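Local structure of insect group II chitinase (Ostrinia furnacalis, 5Y2A) at residues Tyr212-Asp217 with Gly303-Pro308; Asp320-Ala325 with Pro377-His382; Thr260-Pro265 with Gly307-His312; Thr227-Ile232 with Arg333-Gly338. The protein probably hydrolyses the beta-1,4 glycosidic bonds of chitin as a catalytic domain of an insect group II chitinase of glycoside hydrolase family 18. All coordinates share one frame; numbering follows the deposited sequence.

Contact 1: Tyr212-Asp217 with Gly303-Pro308. With NAG (2-acetamido-2-deoxy-beta-D-glucopyranose), chain C.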
# COMPACT_ATOMS: atom_id res chain seq x y z
N TYR A 212 -2.69 -14.17 -25.72
CA TYR A 212 -3.64 -14.10 -26.82
C TYR A 212 -5.06 -14.02 -26.25
O TYR A 212 -5.28 -14.25 -25.06
CB TYR A 212 -3.51 -15.32 -27.75
CG TYR A 212 -2.10 -15.50 -28.28
CD1 TYR A 212 -1.52 -14.54 -29.10
CD2 TYR A 212 -1.35 -16.62 -27.95
CE1 TYR A 212 -0.23 -14.69 -29.58
CE2 TYR A 212 -0.06 -16.78 -28.43
CZ TYR A 212 0.49 -15.81 -29.24
OH TYR A 212 1.78 -15.96 -29.72
N VAL A 213 -6.01 -13.69 -27.12
CA VAL A 213 -7.42 -13.62 -26.72
C VAL A 213 -7.87 -14.96 -26.17
O VAL A 213 -7.52 -16.03 -26.69
CB VAL A 213 -8.29 -13.18 -27.91
CG1 VAL A 213 -9.77 -13.33 -27.58
CG2 VAL A 213 -7.99 -11.75 -28.30
N HIS A 214 -8.66 -14.92 -25.10
CA HIS A 214 -9.22 -16.09 -24.46
C HIS A 214 -10.73 -16.00 -24.60
O HIS A 214 -11.29 -14.91 -24.69
CB HIS A 214 -8.80 -16.16 -22.98
CG HIS A 214 -9.10 -17.46 -22.30
ND1 HIS A 214 -10.36 -17.78 -21.83
CD2 HIS A 214 -8.31 -18.51 -22.00
CE1 HIS A 214 -10.32 -18.98 -21.27
NE2 HIS A 214 -9.09 -19.44 -21.36
N ASP A 215 -11.40 -17.16 -24.66
CA ASP A 215 -12.84 -17.14 -24.90
C ASP A 215 -13.60 -16.53 -23.73
O ASP A 215 -14.68 -15.98 -23.92
CB ASP A 215 -13.36 -18.55 -25.21
CG ASP A 215 -13.04 -19.55 -24.12
OD1 ASP A 215 -11.94 -20.14 -24.17
OD2 ASP A 215 -13.88 -19.74 -23.21
N LYS A 216 -13.04 -16.60 -22.52
CA LYS A 216 -13.66 -15.97 -21.36
C LYS A 216 -13.42 -14.47 -21.30
O LYS A 216 -13.90 -13.81 -20.37
CB LYS A 216 -13.14 -16.62 -20.07
CG LYS A 216 -13.51 -18.09 -19.91
CD LYS A 216 -14.40 -18.33 -18.70
CE LYS A 216 -14.95 -19.74 -18.70
NZ LYS A 216 -15.50 -20.10 -20.04
N ASP A 217 -12.70 -13.90 -22.27
CA ASP A 217 -12.41 -12.47 -22.24
C ASP A 217 -13.66 -11.65 -22.52
O ASP A 217 -14.50 -12.03 -23.34
CB ASP A 217 -11.34 -12.12 -23.28
CG ASP A 217 -9.94 -12.51 -22.84
OD1 ASP A 217 -9.76 -12.81 -21.64
OD2 ASP A 217 -9.03 -12.49 -23.69
N GLY A 303 -4.83 -24.25 -24.74
CA GLY A 303 -4.70 -23.45 -25.94
C GLY A 303 -3.50 -22.54 -25.98
O GLY A 303 -3.22 -21.96 -27.03
N GLY A 304 -2.78 -22.39 -24.87
CA GLY A 304 -1.60 -21.57 -24.85
C GLY A 304 -1.85 -20.08 -24.95
O GLY A 304 -0.95 -19.33 -25.35
N ARG A 305 -3.05 -19.62 -24.60
CA ARG A 305 -3.40 -18.21 -24.71
C ARG A 305 -3.05 -17.42 -23.46
O ARG A 305 -2.77 -16.21 -23.55
CB ARG A 305 -4.89 -18.07 -25.00
CG ARG A 305 -5.34 -18.81 -26.26
CD ARG A 305 -6.82 -19.17 -26.18
NE ARG A 305 -7.08 -20.20 -25.17
CZ ARG A 305 -8.29 -20.65 -24.85
NH1 ARG A 305 -9.36 -20.15 -25.45
NH2 ARG A 305 -8.42 -21.58 -23.92
N ILE A 306 -3.06 -18.06 -22.29
CA ILE A 306 -2.65 -17.43 -21.05
C ILE A 306 -1.69 -18.37 -20.34
O ILE A 306 -1.68 -19.58 -20.58
CB ILE A 306 -3.84 -17.09 -20.13
CG1 ILE A 306 -4.55 -18.37 -19.69
CG2 ILE A 306 -4.81 -16.13 -20.80
CD1 ILE A 306 -5.52 -18.15 -18.55
N GLY A 307 -0.86 -17.79 -19.46
CA GLY A 307 -0.03 -18.59 -18.61
C GLY A 307 -0.85 -19.28 -17.52
O GLY A 307 -2.08 -19.18 -17.47
N PRO A 308 -0.15 -19.95 -16.61
CA PRO A 308 -0.83 -20.72 -15.57
C PRO A 308 -1.40 -19.83 -14.46
O PRO A 308 -1.13 -18.63 -14.38
CB PRO A 308 0.27 -21.62 -15.02
CG PRO A 308 1.54 -20.89 -15.30
CD PRO A 308 1.31 -20.15 -16.59
C1 NAG C . -2.30 -11.64 -32.84
C2 NAG C . -3.03 -12.89 -33.30
C3 NAG C . -3.21 -12.88 -34.82
C4 NAG C . -3.83 -11.57 -35.30
C5 NAG C . -3.09 -10.37 -34.70
C6 NAG C . -3.75 -9.05 -35.00
C7 NAG C . -2.93 -15.08 -32.20
C8 NAG C . -2.09 -16.29 -31.92
N2 NAG C . -2.34 -14.10 -32.89
O3 NAG C . -4.02 -13.99 -35.18
O4 NAG C . -3.67 -11.43 -36.71
O5 NAG C . -3.00 -10.49 -33.27
O6 NAG C . -4.99 -8.91 -34.31
O7 NAG C . -4.08 -14.99 -31.81
O HOH W 1 -9.58 -18.50 -27.93

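Contact 2: Asp320-Ala325 with Pro377-His382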
# COMPACT_ATOMS: atom_id res chain seq x y z
N ASP A 320 3.28 -15.86 -15.13
CA ASP A 320 4.01 -16.50 -16.21
C ASP A 320 5.06 -17.44 -15.63
O ASP A 320 5.82 -17.05 -14.73
CB ASP A 320 4.69 -15.46 -17.12
CG ASP A 320 3.72 -14.79 -18.07
OD1 ASP A 320 2.56 -15.24 -18.13
OD2 ASP A 320 4.11 -13.83 -18.76
N ASP A 321 5.11 -18.66 -16.15
CA ASP A 321 6.13 -19.62 -15.78
C ASP A 321 7.20 -19.66 -16.87
O ASP A 321 7.19 -18.86 -17.81
CB ASP A 321 5.51 -21.00 -15.54
CG ASP A 321 5.04 -21.69 -16.83
OD1 ASP A 321 4.73 -21.00 -17.82
OD2 ASP A 321 4.96 -22.93 -16.83
N ASP A 322 8.13 -20.62 -16.76
CA ASP A 322 9.19 -20.78 -17.75
C ASP A 322 8.64 -20.91 -19.16
O ASP A 322 9.18 -20.32 -20.10
CB ASP A 322 10.04 -22.01 -17.41
CG ASP A 322 11.38 -21.64 -16.86
OD1 ASP A 322 11.74 -20.45 -16.99
OD2 ASP A 322 12.08 -22.52 -16.32
N PHE A 323 7.57 -21.69 -19.33
CA PHE A 323 7.06 -21.94 -20.67
C PHE A 323 6.47 -20.68 -21.29
O PHE A 323 6.65 -20.44 -22.49
CB PHE A 323 6.01 -23.06 -20.63
CG PHE A 323 6.60 -24.41 -20.39
CD1 PHE A 323 7.18 -25.13 -21.42
CD2 PHE A 323 6.62 -24.95 -19.11
CE1 PHE A 323 7.73 -26.38 -21.20
CE2 PHE A 323 7.17 -26.20 -18.88
CZ PHE A 323 7.73 -26.91 -19.93
N MET A 324 5.76 -19.88 -20.51
CA MET A 324 5.21 -18.66 -21.09
C MET A 324 6.28 -17.59 -21.28
O MET A 324 6.23 -16.84 -22.26
CB MET A 324 4.05 -18.12 -20.26
CG MET A 324 3.37 -16.91 -20.91
SD MET A 324 2.83 -17.22 -22.61
CE MET A 324 1.20 -17.93 -22.34
N ALA A 325 7.26 -17.52 -20.36
CA ALA A 325 8.40 -16.64 -20.58
C ALA A 325 9.14 -17.01 -21.86
O ALA A 325 9.51 -16.13 -22.64
CB ALA A 325 9.34 -16.68 -19.37
N PRO A 377 16.13 -27.00 -20.11
CA PRO A 377 14.76 -26.81 -20.61
C PRO A 377 13.91 -26.08 -19.60
O PRO A 377 14.30 -25.95 -18.43
CB PRO A 377 14.26 -28.25 -20.83
CG PRO A 377 15.04 -29.05 -19.84
CD PRO A 377 16.40 -28.42 -19.81
N PRO A 378 12.73 -25.58 -20.00
CA PRO A 378 11.84 -24.95 -19.02
C PRO A 378 11.44 -25.97 -17.97
O PRO A 378 11.21 -27.14 -18.27
CB PRO A 378 10.64 -24.52 -19.87
CG PRO A 378 11.21 -24.39 -21.26
CD PRO A 378 12.13 -25.58 -21.34
N CYS A 379 11.37 -25.51 -16.73
CA CYS A 379 11.01 -26.39 -15.63
C CYS A 379 9.50 -26.42 -15.44
O CYS A 379 8.81 -25.41 -15.63
CB CYS A 379 11.69 -25.97 -14.34
SG CYS A 379 13.48 -26.01 -14.45
N ILE A 380 9.00 -27.58 -15.06
CA ILE A 380 7.58 -27.81 -14.88
C ILE A 380 7.29 -27.67 -13.39
O ILE A 380 7.77 -28.45 -12.57
CB ILE A 380 7.17 -29.17 -15.43
CG1 ILE A 380 7.56 -29.26 -16.91
CG2 ILE A 380 5.68 -29.40 -15.27
CD1 ILE A 380 8.62 -30.30 -17.23
N LEU A 381 6.53 -26.63 -13.05
CA LEU A 381 6.24 -26.30 -11.66
C LEU A 381 5.61 -27.47 -10.91
O LEU A 381 6.01 -27.80 -9.78
CB LEU A 381 5.31 -25.10 -11.62
CG LEU A 381 5.96 -23.74 -11.55
CD1 LEU A 381 4.88 -22.75 -11.17
CD2 LEU A 381 7.03 -23.81 -10.50
N HIS A 382 4.68 -28.07 -11.53
CA HIS A 382 3.89 -29.13 -11.04
C HIS A 382 4.72 -30.35 -10.68
O HIS A 382 4.35 -31.05 -9.81
CB HIS A 382 2.73 -29.47 -12.03
CG HIS A 382 2.52 -28.49 -13.17
ND1 HIS A 382 1.40 -28.54 -13.94
CD2 HIS A 382 3.29 -27.51 -13.70
CE1 HIS A 382 1.46 -27.63 -14.88
NE2 HIS A 382 2.60 -26.99 -14.75
O HOH W 2 6.22 -24.52 -15.26
O HOH W 3 8.49 -22.43 -14.60

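Contact 3: Thr260-Pro265 with Gly307-His312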
# COMPACT_ATOMS: atom_id res chain seq x y z
N THR A 260 -12.72 -22.22 -8.96
CA THR A 260 -11.33 -21.84 -9.20
C THR A 260 -11.08 -21.37 -10.62
O THR A 260 -9.92 -21.24 -11.03
CB THR A 260 -10.39 -23.02 -8.89
OG1 THR A 260 -10.70 -24.12 -9.77
CG2 THR A 260 -10.54 -23.45 -7.45
N GLY A 261 -12.12 -21.11 -11.40
CA GLY A 261 -11.93 -20.76 -12.79
C GLY A 261 -11.59 -19.29 -13.00
O GLY A 261 -11.56 -18.47 -12.09
N LEU A 262 -11.30 -18.98 -14.26
CA LEU A 262 -11.12 -17.59 -14.66
C LEU A 262 -12.46 -16.87 -14.57
O LEU A 262 -13.51 -17.44 -14.88
CB LEU A 262 -10.59 -17.54 -16.09
CG LEU A 262 -9.14 -17.96 -16.31
CD1 LEU A 262 -8.94 -18.16 -17.79
CD2 LEU A 262 -8.14 -16.95 -15.73
N GLY A 263 -12.42 -15.61 -14.14
CA GLY A 263 -13.64 -14.84 -13.99
C GLY A 263 -14.44 -15.09 -12.72
O GLY A 263 -15.53 -14.54 -12.57
N ALA A 264 -13.92 -15.93 -11.82
CA ALA A 264 -14.62 -16.16 -10.55
C ALA A 264 -14.60 -14.90 -9.71
O ALA A 264 -13.55 -14.26 -9.59
CB ALA A 264 -13.97 -17.31 -9.79
N PRO A 265 -15.72 -14.50 -9.11
CA PRO A 265 -15.74 -13.27 -8.30
C PRO A 265 -14.80 -13.35 -7.11
O PRO A 265 -14.65 -14.39 -6.47
CB PRO A 265 -17.21 -13.17 -7.85
CG PRO A 265 -17.96 -13.92 -8.89
CD PRO A 265 -17.07 -15.07 -9.26
N GLY A 307 -0.86 -17.79 -19.46
CA GLY A 307 -0.03 -18.59 -18.61
C GLY A 307 -0.85 -19.28 -17.52
O GLY A 307 -2.08 -19.18 -17.47
N PRO A 308 -0.15 -19.95 -16.61
CA PRO A 308 -0.83 -20.72 -15.57
C PRO A 308 -1.40 -19.83 -14.46
O PRO A 308 -1.13 -18.63 -14.38
CB PRO A 308 0.27 -21.62 -15.02
CG PRO A 308 1.54 -20.89 -15.30
CD PRO A 308 1.31 -20.15 -16.59
N TYR A 309 -2.22 -20.45 -13.62
CA TYR A 309 -2.56 -19.90 -12.32
C TYR A 309 -2.54 -21.03 -11.30
O TYR A 309 -2.64 -22.22 -11.64
CB TYR A 309 -3.90 -19.14 -12.33
CG TYR A 309 -5.13 -19.93 -12.75
CD1 TYR A 309 -5.53 -19.98 -14.07
CD2 TYR A 309 -5.90 -20.60 -11.80
CE1 TYR A 309 -6.66 -20.70 -14.46
CE2 TYR A 309 -7.04 -21.32 -12.18
CZ TYR A 309 -7.41 -21.36 -13.51
OH TYR A 309 -8.53 -22.07 -13.90
N ALA A 310 -2.35 -20.66 -10.04
CA ALA A 310 -2.23 -21.63 -8.96
C ALA A 310 -3.27 -21.32 -7.89
O ALA A 310 -3.60 -20.16 -7.65
CB ALA A 310 -0.81 -21.63 -8.36
N THR A 311 -3.77 -22.37 -7.25
CA THR A 311 -4.88 -22.22 -6.32
C THR A 311 -4.66 -23.05 -5.06
O THR A 311 -4.00 -24.09 -5.08
CB THR A 311 -6.22 -22.63 -6.93
OG1 THR A 311 -6.16 -24.01 -7.31
CG2 THR A 311 -6.56 -21.76 -8.15
N HIS A 312 -5.25 -22.57 -3.96
CA HIS A 312 -5.31 -23.25 -2.68
C HIS A 312 -6.37 -22.55 -1.85
O HIS A 312 -6.32 -21.33 -1.68
CB HIS A 312 -3.95 -23.20 -1.96
CG HIS A 312 -3.93 -23.92 -0.65
ND1 HIS A 312 -3.79 -25.28 -0.54
CD2 HIS A 312 -4.05 -23.44 0.62
CE1 HIS A 312 -3.81 -25.63 0.74
NE2 HIS A 312 -3.97 -24.53 1.46
O HOH W 4 -9.95 -23.92 -12.43

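Contact 4: Thr227-Ile232 with Arg333-Gly338. With NAG (2-acetamido-2-deoxy-beta-D-glucopyranose), chain C.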
# COMPACT_ATOMS: atom_id res chain seq x y z
N THR A 227 -1.70 -5.69 -27.77
CA THR A 227 -0.91 -4.52 -27.40
C THR A 227 0.24 -4.29 -28.38
O THR A 227 0.47 -3.16 -28.83
CB THR A 227 -0.35 -4.69 -25.98
OG1 THR A 227 -1.43 -4.87 -25.06
CG2 THR A 227 0.46 -3.47 -25.60
N VAL A 228 0.96 -5.35 -28.72
CA VAL A 228 2.11 -5.22 -29.60
C VAL A 228 1.66 -4.79 -30.99
O VAL A 228 2.21 -3.85 -31.58
CB VAL A 228 2.92 -6.53 -29.65
CG1 VAL A 228 3.97 -6.48 -30.76
CG2 VAL A 228 3.58 -6.81 -28.30
N ASN A 229 0.65 -5.46 -31.53
CA ASN A 229 0.17 -5.10 -32.86
C ASN A 229 -0.45 -3.71 -32.87
O ASN A 229 -0.34 -2.99 -33.88
CB ASN A 229 -0.83 -6.15 -33.35
CG ASN A 229 -0.13 -7.39 -33.86
OD1 ASN A 229 0.45 -7.39 -34.95
ND2 ASN A 229 -0.17 -8.47 -33.08
N TYR A 230 -1.07 -3.30 -31.77
CA TYR A 230 -1.64 -1.95 -31.71
C TYR A 230 -0.55 -0.89 -31.79
O TYR A 230 -0.69 0.10 -32.52
CB TYR A 230 -2.47 -1.78 -30.44
CG TYR A 230 -3.39 -0.58 -30.47
CD1 TYR A 230 -4.45 -0.52 -31.36
CD2 TYR A 230 -3.18 0.50 -29.62
CE1 TYR A 230 -5.30 0.58 -31.40
CE2 TYR A 230 -4.02 1.60 -29.64
CZ TYR A 230 -5.08 1.64 -30.53
OH TYR A 230 -5.91 2.73 -30.56
N TRP A 231 0.55 -1.08 -31.05
CA TRP A 231 1.67 -0.14 -31.15
C TRP A 231 2.23 -0.10 -32.56
O TRP A 231 2.54 0.98 -33.09
CB TRP A 231 2.76 -0.52 -30.14
CG TRP A 231 2.52 0.07 -28.80
CD1 TRP A 231 1.77 -0.46 -27.80
CD2 TRP A 231 2.99 1.33 -28.33
NE1 TRP A 231 1.76 0.38 -26.71
CE2 TRP A 231 2.50 1.49 -27.02
CE3 TRP A 231 3.79 2.34 -28.88
CZ2 TRP A 231 2.77 2.63 -26.26
CZ3 TRP A 231 4.07 3.46 -28.12
CH2 TRP A 231 3.56 3.59 -26.82
N ILE A 232 2.38 -1.27 -33.19
CA ILE A 232 2.87 -1.32 -34.57
C ILE A 232 1.93 -0.57 -35.50
O ILE A 232 2.35 0.26 -36.31
CB ILE A 232 3.05 -2.78 -35.02
CG1 ILE A 232 4.11 -3.49 -34.17
CG2 ILE A 232 3.42 -2.83 -36.51
CD1 ILE A 232 4.23 -4.98 -34.46
N ARG A 333 11.04 -12.76 -31.05
CA ARG A 333 11.93 -13.08 -32.15
C ARG A 333 11.16 -13.30 -33.44
O ARG A 333 11.58 -12.82 -34.51
CB ARG A 333 12.78 -14.30 -31.79
CG ARG A 333 13.97 -14.45 -32.69
CD ARG A 333 15.01 -15.33 -32.07
NE ARG A 333 16.08 -15.58 -33.01
CZ ARG A 333 17.24 -16.13 -32.69
NH1 ARG A 333 17.48 -16.50 -31.44
NH2 ARG A 333 18.17 -16.32 -33.62
N ALA A 334 10.02 -13.99 -33.38
CA ALA A 334 9.23 -14.24 -34.58
C ALA A 334 8.70 -12.94 -35.17
O ALA A 334 8.70 -12.77 -36.40
CB ALA A 334 8.08 -15.20 -34.27
N MET A 335 8.22 -12.03 -34.32
CA MET A 335 7.73 -10.72 -34.73
C MET A 335 8.86 -9.75 -35.06
O MET A 335 8.57 -8.62 -35.50
CB MET A 335 6.86 -10.12 -33.62
CG MET A 335 5.52 -10.80 -33.42
SD MET A 335 4.31 -10.32 -34.66
CE MET A 335 3.96 -8.65 -34.11
N GLU A 336 10.12 -10.13 -34.85
CA GLU A 336 11.27 -9.28 -35.14
C GLU A 336 11.20 -7.96 -34.37
O GLU A 336 11.41 -6.88 -34.93
CB GLU A 336 11.42 -9.06 -36.64
CG GLU A 336 11.51 -10.36 -37.43
CD GLU A 336 11.55 -10.15 -38.93
OE1 GLU A 336 12.46 -10.70 -39.58
OE2 GLU A 336 10.66 -9.45 -39.46
N LEU A 337 10.92 -8.05 -33.08
CA LEU A 337 10.80 -6.88 -32.23
C LEU A 337 12.18 -6.52 -31.67
O LEU A 337 13.19 -7.12 -32.04
CB LEU A 337 9.78 -7.13 -31.12
CG LEU A 337 8.41 -7.57 -31.62
CD1 LEU A 337 7.45 -7.82 -30.45
CD2 LEU A 337 7.83 -6.55 -32.59
N GLY A 338 12.23 -5.53 -30.77
CA GLY A 338 13.51 -5.08 -30.24
C GLY A 338 14.07 -5.93 -29.12
O GLY A 338 15.29 -5.95 -28.91
C1 NAG C . -2.30 -11.64 -32.84
C2 NAG C . -3.03 -12.89 -33.30
C3 NAG C . -3.21 -12.88 -34.82
C4 NAG C . -3.83 -11.57 -35.30
C5 NAG C . -3.09 -10.37 -34.70
C6 NAG C . -3.75 -9.05 -35.00
C7 NAG C . -2.93 -15.08 -32.20
C8 NAG C . -2.09 -16.29 -31.92
N2 NAG C . -2.34 -14.10 -32.89
O3 NAG C . -4.02 -13.99 -35.18
O4 NAG C . -3.67 -11.43 -36.71
O5 NAG C . -3.00 -10.49 -33.27
O6 NAG C . -4.99 -8.91 -34.31
O7 NAG C . -4.08 -14.99 -31.81

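Contact 1: Tyr212-Asp217 with Gly303-Pro308
Arg305 runs along the loop Tyr212-Asp217 with its whole length, and its main chain starts the pairing: Tyr212 N donates to Arg305 O at 3.0 Å. From there the side chain can be followed outward. CB sits beside Tyr212 CB, while CG and then CD pass the carbonyl of Val213, Arg305 CD coming to 3.3 Å from Val213 O. A bend at chi3 (-69°) then turns the guanidinium over the imidazole of His214, with the planes at 26° and the centres 4.0 Å apart. His214 NE2 and Arg305 NH2 are close within this stack, but the angle is too poor for a hydrogen bond. These loops join two parts of a family 18 chitinase: Tyr212-Asp217 follows barrel strand 189-192, and Gly303-Pro308 belongs to the small alpha/beta insertion that precedes helix 322-334. At the tip, Arg305 NH1 reaches Asp215 OD1 at 2.9 Å in a salt bridge on the anti lone pair of OD1, the oxygen standing 22° out of the guanidinium plane; water 1 also accepts from NH1. NH2 has its own salt bridge to Asp301, so carboxylates hold both terminal nitrogens. The imidazole under the guanidinium is steadied by Lys216 N, which donates to His214 ND1 at 3.0 Å, close to the ring plane. At the other end of the loop, the Tyr212 ring carries the acetyl methyl of an N-acetylglucosamine over one face, C8 lying 3.4 Å from Tyr212 CD1, and its OH is hydrogen-bonded to His327.

Contact 2: Asp320-Ala325 with Pro377-His382
Phe323 and Pro378 meet in a CH-pi contact: Pro378 CB stands 3.7 Å from the centroid of the Phe323 ring and only 10° off its normal, practically over the middle of the face. Ile380 comes to the same ring at its edge, CG1 approaching Phe323 CE2 to 3.7 Å. With CG anti to the carbonyl carbon (chi1 -72°), the phenyl group leans out from the first turn of its helix and lies against the passing chain. Beside it, Asp322 supplies the one direct hydrogen bond between the segments. Cys379 N donates to Asp322 OD2 at 3.1 Å with an angle of 174°, meeting the anti lone pair, and Asp322 CB also packs on Pro378 CB. The second carboxylate oxygen, OD1, is hydrogen-bonded to Thr365, so the aspartate group is fixed at both oxygens.

In the next shell, two waters carry the pairing further. Water 2 donates to Asp321 OD2 at 2.6 Å and to Cys379 O at 2.8 Å, and accepts from Leu381 N; water 3 accepts from Asp322 N and donates to the same Cys379 O. Asp321 is the N-cap of the helix, its OD1 taking Met324 N at 3.1 Å, while its OD2 is salt-bridged to Arg300. The segment Pro377-His382 is itself tethered by the disulfide from Cys379 to Cys357. Arriving after helix 361-371, it lies across the start of helix 322-334, with Asp322 also packed against Pro361 and Leu362 at the beginning of helix 361-371.

Contact 3: Thr260-Pro265 with Gly307-His312
Tyr309 stands on strand 309-312 and reaches to the loop Thr260-Pro265, joining two pieces of the alpha/beta insertion of the family 18 barrel. The loop holds a type II beta turn from Gly261 to Ala264.

The polar part runs through water 4. It bonds to Tyr309 OH at 2.8 Å, near the plane of the ring, and to Thr260 OG1 at 2.8 Å, and it donates weakly to Thr260 O. That carbonyl oxygen is also hydrogen-bonded to Trp316 NE1. The tyrosine ring crowds it as well, Tyr309 CE2 approaching Thr260 O to 3.1 Å. A phenylalanine at Tyr309 would keep the ring but is likely to leave the water short of one partner and the link from strand to Thr260 weaker. Farther along the strand, His312 is hydrogen-bonded to Glu45 of the second subunit.

Aromatic packing fixes the tyrosine: its ring stacks with those of Trp316 and His299, and a chi1 of 59°, which sets CG between the backbone N and the carbonyl carbon, carries the ring from the strand to the loop.

Apolar contacts complete the account. Leu262 leans obliquely on the ring, its CG 4.1 Å from Tyr309 CE1, and Thr311, whose OG1 is engaged by His299, turns its methyl CG2 to Thr260 CB at 4.1 Å.

Contact 4: Thr227-Ile232 with Arg333-Gly338
Asn229 ND2 is hydrogen-bonded to Asn225 O one helical turn back, and the ring oxygen O5 of an N-acetylglucosamine lies 3.5 Å from the same nitrogen. The other branch of the amide faces the opposing segment: Asn229 OD1 lies 3.8 Å from Met335 CE, the two side chains crossing at about a right angle. With an alanine here, Asn225 O is likely to lose this side-chain donor and a gap to open between the sugar and the Met335 methyl.

The remaining contact is apolar. Bends at chi2 (-78°) and chi3 (-72°) curl the Met335 chain so that its CE also reaches Ile232 CD1 at 3.7 Å and Val228 CG1 at 4.0 Å. Next to it, Leu337 CD1 meets Val228 CG1 tip to tip at 3.7 Å. Both Val228 and Leu337 also touch Val243 of strand 241-254, which places this pair at the barrel wall.

Met335 and Leu337 flank a helix end. Glu336 takes positive phi (58°) in a Schellman motif closing helix 322-334, and the chain then turns into strand 339-343. The sugar probably is N-linked to Asn225, in the sequon Asn225-Phe226-Thr227. The packing of one outer helix, 224-233, against the end of the next, over the strand between them, is that of neighbouring beta-alpha units in a TIM barrel.

How the contacts relate
Contacts 1, 2 and 3 form a continuous cluster around the loop 303-308, whereas contact 4 lies apart on the barrel. Contacts 1 and 3 share Gly307 and Pro308, have centres about 12 Å apart, and touch where Ile306 CD1 meets Leu262 CD1 at 3.5 Å. Contact 2 joins through Met324 CE, 3.5 Å from Gly307 N, with its centre about 16 Å from that of contact 1. Contact 4 shares helix 322-334 with contact 2, one using its start and the other its end, about 22 Å between centres. The glycan connects contacts 1 and 4: Tyr212 and Asn229 both touch the sugar, though the nearest atoms of the two contacts are about 7 Å apart.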